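Local coordinates for LPXTG cell wall surface protein (Streptococcus gordonii, PDB 4IGB) that is probably an adhesin anchored to the peptidoglycan of the streptococcal cell wall, represented here by its N-terminal N1 and N2 domains, at residues Lys191-Asn205 / Thr276-Glu288. Sequence-based numbering, arbitrary orientation.
Sequences KLVMKPTDIDAIDAN and TETCSAVFGLYIE. With NA (sodium ion), chain M; SO4 (sulfate ion), chain J.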
loop_
_atom_site.group_PDB
_atom_site.type_symbol
_atom_site.label_atom_id
_atom_site.label_comp_id
_atom_site.label_asym_id
_atom_site.label_seq_id
_atom_site.Cartn_x
_atom_site.Cartn_y
_atom_site.Cartn_z
ATOM N N LYS B 191 0.148 -0.570 6.050
ATOM C CA LYS B 191 1.220 -1.116 5.223
ATOM C C LYS B 191 0.877 -0.944 3.751
ATOM O O LYS B 191 -0.023 -1.603 3.216
ATOM C CB LYS B 191 1.485 -2.587 5.574
ATOM C CG LYS B 191 1.883 -2.791 7.042
ATOM C CD LYS B 191 3.128 -1.998 7.431
ATOM C CE LYS B 191 3.285 -1.997 8.950
ATOM N NZ LYS B 191 4.343 -1.053 9.418
ATOM N N LEU B 192 1.603 -0.053 3.095
ATOM C CA LEU B 192 1.277 0.300 1.729
ATOM C C LEU B 192 1.343 -0.920 0.835
ATOM O O LEU B 192 2.309 -1.656 0.867
ATOM C CB LEU B 192 2.253 1.344 1.199
ATOM C CG LEU B 192 2.031 1.670 -0.269
ATOM C CD1 LEU B 192 0.649 2.303 -0.479
ATOM C CD2 LEU B 192 3.149 2.590 -0.786
ATOM N N VAL B 193 0.324 -1.106 0.010
ATOM C CA VAL B 193 0.358 -2.149 -1.003
ATOM C C VAL B 193 0.355 -1.556 -2.404
ATOM O O VAL B 193 -0.350 -0.579 -2.688
ATOM C CB VAL B 193 -0.815 -3.138 -0.845
ATOM C CG1 VAL B 193 -0.920 -4.071 -2.056
ATOM C CG2 VAL B 193 -0.659 -3.918 0.445
ATOM N N MET B 194 1.179 -2.129 -3.270
ATOM C CA MET B 194 1.165 -1.773 -4.678
ATOM C C MET B 194 0.913 -3.018 -5.519
ATOM O O MET B 194 1.308 -4.124 -5.143
ATOM C CB MET B 194 2.466 -1.103 -5.085
ATOM C CG MET B 194 2.607 0.334 -4.543
ATOM S SD MET B 194 3.940 1.274 -5.329
ATOM C CE MET B 194 3.201 1.629 -6.925
ATOM N N LYS B 195 0.251 -2.839 -6.652
ATOM C CA LYS B 195 -0.053 -3.971 -7.520
ATOM C C LYS B 195 0.203 -3.621 -8.986
ATOM O O LYS B 195 -0.720 -3.288 -9.718
ATOM C CB LYS B 195 -1.498 -4.419 -7.309
ATOM C CG LYS B 195 -1.906 -5.625 -8.167
ATOM C CD LYS B 195 -3.346 -6.034 -7.898
ATOM C CE LYS B 195 -4.325 -4.955 -8.292
ATOM N NZ LYS B 195 -4.242 -4.661 -9.731
ATOM N N PRO B 196 1.465 -3.688 -9.417
ATOM C CA PRO B 196 1.761 -3.384 -10.821
ATOM C C PRO B 196 1.061 -4.415 -11.698
ATOM O O PRO B 196 1.044 -5.589 -11.328
ATOM C CB PRO B 196 3.271 -3.608 -10.929
ATOM C CG PRO B 196 3.774 -3.791 -9.543
ATOM C CD PRO B 196 2.627 -4.238 -8.701
ATOM N N THR B 197 0.507 -3.999 -12.830
ATOM C CA THR B 197 -0.103 -4.943 -13.763
ATOM C C THR B 197 0.340 -4.660 -15.187
ATOM O O THR B 197 0.831 -3.576 -15.499
ATOM C CB THR B 197 -1.639 -4.865 -13.726
ATOM O OG1 THR B 197 -2.049 -3.566 -14.155
ATOM C CG2 THR B 197 -2.158 -5.118 -12.322
ATOM N N ASP B 198 0.168 -5.642 -16.061
ATOM C CA ASP B 198 0.396 -5.416 -17.478
ATOM C C ASP B 198 1.805 -4.963 -17.780
ATOM O O ASP B 198 2.017 -4.136 -18.670
ATOM C CB ASP B 198 -0.588 -4.379 -18.050
ATOM C CG ASP B 198 -0.628 -4.419 -19.577
ATOM O OD1 ASP B 198 -0.488 -5.537 -20.123
ATOM O OD2 ASP B 198 -0.759 -3.360 -20.225
ATOM N N ILE B 199 2.776 -5.513 -17.061
ATOM C CA ILE B 199 4.170 -5.242 -17.386
ATOM C C ILE B 199 4.572 -6.147 -18.550
ATOM O O ILE B 199 4.991 -7.288 -18.320
ATOM C CB ILE B 199 5.100 -5.526 -16.203
ATOM C CG1 ILE B 199 4.600 -4.780 -14.960
ATOM C CG2 ILE B 199 6.560 -5.174 -16.574
ATOM C CD1 ILE B 199 4.291 -3.324 -15.220
ATOM N N ASP B 200 4.463 -5.639 -19.780
ATOM C CA ASP B 200 4.464 -6.510 -20.954
ATOM C C ASP B 200 4.978 -5.883 -22.238
ATOM O O ASP B 200 4.959 -6.526 -23.284
ATOM C CB ASP B 200 3.053 -7.069 -21.194
ATOM C CG ASP B 200 2.170 -6.121 -22.004
ATOM O OD1 ASP B 200 2.377 -4.900 -21.924
ATOM O OD2 ASP B 200 1.262 -6.594 -22.726
ATOM N N ALA B 201 5.449 -4.643 -22.179
ATOM C CA ALA B 201 5.913 -3.989 -23.398
ATOM C C ALA B 201 7.368 -4.308 -23.690
ATOM O O ALA B 201 8.208 -4.281 -22.798
ATOM C CB ALA B 201 5.701 -2.477 -23.334
ATOM N N ILE B 202 7.645 -4.614 -24.956
ATOM C CA ILE B 202 8.995 -4.829 -25.436
ATOM C C ILE B 202 9.082 -4.232 -26.834
ATOM O O ILE B 202 8.218 -4.487 -27.670
ATOM C CB ILE B 202 9.333 -6.343 -25.478
ATOM C CG1 ILE B 202 9.139 -6.967 -24.090
ATOM C CG2 ILE B 202 10.746 -6.577 -26.010
ATOM C CD1 ILE B 202 9.588 -8.410 -23.976
ATOM N N ASP B 203 10.103 -3.422 -27.093
ATOM C CA ASP B 203 10.219 -2.802 -28.412
ATOM C C ASP B 203 11.351 -3.424 -29.232
ATOM O O ASP B 203 11.991 -4.379 -28.790
ATOM C CB ASP B 203 10.363 -1.273 -28.314
ATOM C CG ASP B 203 11.677 -0.827 -27.680
ATOM O OD1 ASP B 203 12.578 -1.673 -27.488
ATOM O OD2 ASP B 203 11.809 0.390 -27.384
ATOM N N ALA B 204 11.595 -2.885 -30.423
ATOM C CA ALA B 204 12.675 -3.395 -31.276
ATOM C C ALA B 204 14.062 -2.894 -30.862
ATOM O O ALA B 204 15.058 -3.248 -31.484
ATOM C CB ALA B 204 12.405 -3.071 -32.746
ATOM N N ASN B 205 14.134 -2.065 -29.820
ATOM C CA ASN B 205 15.426 -1.652 -29.279
ATOM C C ASN B 205 15.836 -2.659 -28.215
ATOM O O ASN B 205 16.837 -2.482 -27.512
ATOM C CB ASN B 205 15.344 -0.260 -28.655
ATOM C CG ASN B 205 14.660 0.750 -29.557
ATOM O OD1 ASN B 205 15.166 1.068 -30.634
ATOM N ND2 ASN B 205 13.506 1.257 -29.126
ATOM N N THR B 276 9.786 1.404 -22.563
ATOM C CA THR B 276 10.391 1.166 -23.860
ATOM C C THR B 276 10.362 2.514 -24.582
ATOM O O THR B 276 10.130 3.556 -23.963
ATOM C CB THR B 276 9.560 0.155 -24.637
ATOM O OG1 THR B 276 8.257 0.703 -24.859
ATOM C CG2 THR B 276 9.408 -1.123 -23.824
ATOM N N GLU B 277 10.585 2.504 -25.887
ATOM C CA GLU B 277 10.525 3.730 -26.669
ATOM C C GLU B 277 9.122 4.302 -26.576
ATOM O O GLU B 277 8.915 5.485 -26.832
ATOM C CB GLU B 277 10.854 3.456 -28.138
ATOM C CG GLU B 277 9.835 2.549 -28.795
ATOM C CD GLU B 277 10.121 2.276 -30.268
ATOM O OE1 GLU B 277 11.098 2.825 -30.818
ATOM O OE2 GLU B 277 9.347 1.501 -30.868
ATOM N N THR B 278 8.150 3.460 -26.231
ATOM C CA THR B 278 6.792 3.956 -26.030
ATOM C C THR B 278 5.893 2.997 -25.254
ATOM O O THR B 278 5.291 2.097 -25.830
ATOM C CB THR B 278 6.099 4.387 -27.368
ATOM O OG1 THR B 278 4.771 4.859 -27.095
ATOM C CG2 THR B 278 6.025 3.228 -28.371
ATOM N N CYS B 279 5.794 3.196 -23.943
ATOM C CA CYS B 279 4.827 2.447 -23.151
ATOM C C CYS B 279 4.584 3.146 -21.832
ATOM O O CYS B 279 5.309 4.061 -21.459
ATOM C CB CYS B 279 5.276 1.000 -22.907
ATOM S SG CYS B 279 6.636 0.794 -21.714
ATOM N N SER B 280 3.539 2.725 -21.138
ATOM C CA SER B 280 3.255 3.271 -19.830
ATOM C C SER B 280 2.514 2.222 -19.026
ATOM O O SER B 280 2.029 1.223 -19.581
ATOM C CB SER B 280 2.418 4.542 -19.952
ATOM O OG SER B 280 1.128 4.247 -20.452
ATOM N N ALA B 281 2.450 2.441 -17.719
ATOM C CA ALA B 281 1.724 1.547 -16.836
ATOM C C ALA B 281 0.870 2.354 -15.872
ATOM O O ALA B 281 1.134 3.533 -15.614
ATOM C CB ALA B 281 2.693 0.644 -16.063
ATOM N N VAL B 282 -0.145 1.703 -15.327
ATOM C CA VAL B 282 -1.139 2.381 -14.518
ATOM C C VAL B 282 -1.063 1.819 -13.110
ATOM O O VAL B 282 -0.947 0.603 -12.924
ATOM C CB VAL B 282 -2.563 2.177 -15.106
ATOM C CG1 VAL B 282 -3.604 2.867 -14.252
ATOM C CG2 VAL B 282 -2.626 2.698 -16.527
ATOM N N PHE B 283 -1.132 2.703 -12.123
ATOM C CA PHE B 283 -0.972 2.303 -10.736
ATOM C C PHE B 283 -2.033 2.905 -9.838
ATOM O O PHE B 283 -2.424 4.062 -10.006
ATOM C CB PHE B 283 0.381 2.765 -10.200
ATOM C CG PHE B 283 1.545 2.310 -11.020
ATOM C CD1 PHE B 283 2.174 1.109 -10.742
ATOM C CD2 PHE B 283 2.019 3.092 -12.058
ATOM C CE1 PHE B 283 3.259 0.683 -11.499
ATOM C CE2 PHE B 283 3.098 2.689 -12.817
ATOM C CZ PHE B 283 3.726 1.477 -12.538
ATOM N N GLY B 284 -2.459 2.125 -8.855
ATOM C CA GLY B 284 -3.213 2.658 -7.735
ATOM C C GLY B 284 -2.418 2.456 -6.465
ATOM O O GLY B 284 -1.339 1.874 -6.498
ATOM N N LEU B 285 -2.928 2.932 -5.337
ATOM C CA LEU B 285 -2.303 2.612 -4.067
ATOM C C LEU B 285 -3.332 1.912 -3.204
ATOM O O LEU B 285 -4.505 2.258 -3.229
ATOM C CB LEU B 285 -1.765 3.858 -3.366
ATOM C CG LEU B 285 -0.756 4.711 -4.133
ATOM C CD1 LEU B 285 -0.414 5.944 -3.298
ATOM C CD2 LEU B 285 0.495 3.912 -4.432
ATOM N N TYR B 286 -2.890 0.920 -2.441
ATOM C CA TYR B 286 -3.832 0.067 -1.735
ATOM C C TYR B 286 -3.405 -0.185 -0.292
ATOM O O TYR B 286 -2.260 0.083 0.097
ATOM C CB TYR B 286 -3.930 -1.288 -2.424
ATOM C CG TYR B 286 -4.162 -1.271 -3.919
ATOM C CD1 TYR B 286 -5.421 -1.543 -4.450
ATOM C CD2 TYR B 286 -3.118 -1.025 -4.807
ATOM C CE1 TYR B 286 -5.640 -1.543 -5.823
ATOM C CE2 TYR B 286 -3.329 -1.034 -6.189
ATOM C CZ TYR B 286 -4.593 -1.286 -6.683
ATOM O OH TYR B 286 -4.797 -1.293 -8.046
ATOM N N ILE B 287 -4.343 -0.710 0.487
ATOM C CA ILE B 287 -4.019 -1.437 1.697
ATOM C C ILE B 287 -4.927 -2.650 1.770
ATOM O O ILE B 287 -6.005 -2.690 1.153
ATOM C CB ILE B 287 -4.238 -0.613 2.992
ATOM C CG1 ILE B 287 -5.691 -0.145 3.089
ATOM C CG2 ILE B 287 -3.264 0.554 3.076
ATOM C CD1 ILE B 287 -6.054 0.442 4.450
ATOM N N GLU B 288 -4.492 -3.637 2.539
ATOM C CA GLU B 288 -5.310 -4.809 2.789
ATOM C C GLU B 288 -6.404 -4.455 3.781
ATOM O O GLU B 288 -6.326 -3.427 4.451
ATOM C CB GLU B 288 -4.424 -5.952 3.280
ATOM C CG GLU B 288 -3.410 -6.359 2.215
ATOM C CD GLU B 288 -2.179 -7.041 2.785
ATOM O OE1 GLU B 288 -2.149 -8.289 2.748
ATOM O OE2 GLU B 288 -1.245 -6.331 3.266
HETATM NA NA NA M . -1.145 -5.472 -22.689
HETATM S S SO4 J . -7.883 -2.749 -9.265
HETATM O O1 SO4 J . -7.649 -3.991 -9.998
HETATM O O2 SO4 J . -6.695 -1.915 -9.337
HETATM O O3 SO4 J . -8.190 -3.071 -7.873
HETATM O O4 SO4 J . -8.991 -2.013 -9.876
HETATM O O HOH W 1 -1.906 -3.623 3.877
HETATM O O HOH W 2 -0.105 -0.344 -7.806
HETATM O O HOH W 3 -2.615 -0.733 -9.551
HETATM O O HOH W 4 1.054 -1.074 -13.369
HETATM O O HOH W 5 -0.600 -0.973 -16.230
HETATM O O HOH W 6 2.226 -1.764 -20.099
HETATM O O HOH W 7 -3.361 -4.547 -22.222
#
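V193 and Y286 form a single antiparallel bridge at one end of a long water-spaced contact between short strand 193-194, with the extended chain after it, and strand 280-287 of the N1 domain. V193 N donates to Y286 O at 2.8 Å, and Y286 N to V193 O. Where K195-T197 face V282-G284 the chains part, and waters replace direct bonds: one links K195 N to G284 O, another joins K195 O, G284 N and Y286 OH, and two more connect T197 with V282. The Y286 ring turns the edge at CD2 to V193 O (3.5 Å), while K195 crosses it obliquely, its CE 3.7 Å from Y286 OH. Bends at chi3 and chi4 (64° and 61°) bring NZ to N255 OD1, which it hydrogen-bonds, with a weak bond to a sulfate, probably from crystallisation. M194 runs beside L285, and its CE meets F283 CD1 at 4.0 Å. Farther along, A201 CB packs against C279 CB at 3.5 Å. The far end is closed by D203, whose OD2 takes the E277 backbone N-H at 2.9 Å from the anti side, 30° out of the carboxylate plane. D203 OD1 accepts from N205 N in an Asx turn, and T276 OG1 from T278 N in an ST turn. Midway, D198 OD1 and D200 OD2 bind sodium with T248 O and a water, 276-288 supplying no ligand. V193 also belongs to the edge strand beside 261-264, so its bridge joins two sheets of the N1 domain, and the arrangement is that of an isolated antiparallel beta bridge continued by water-mediated pairing.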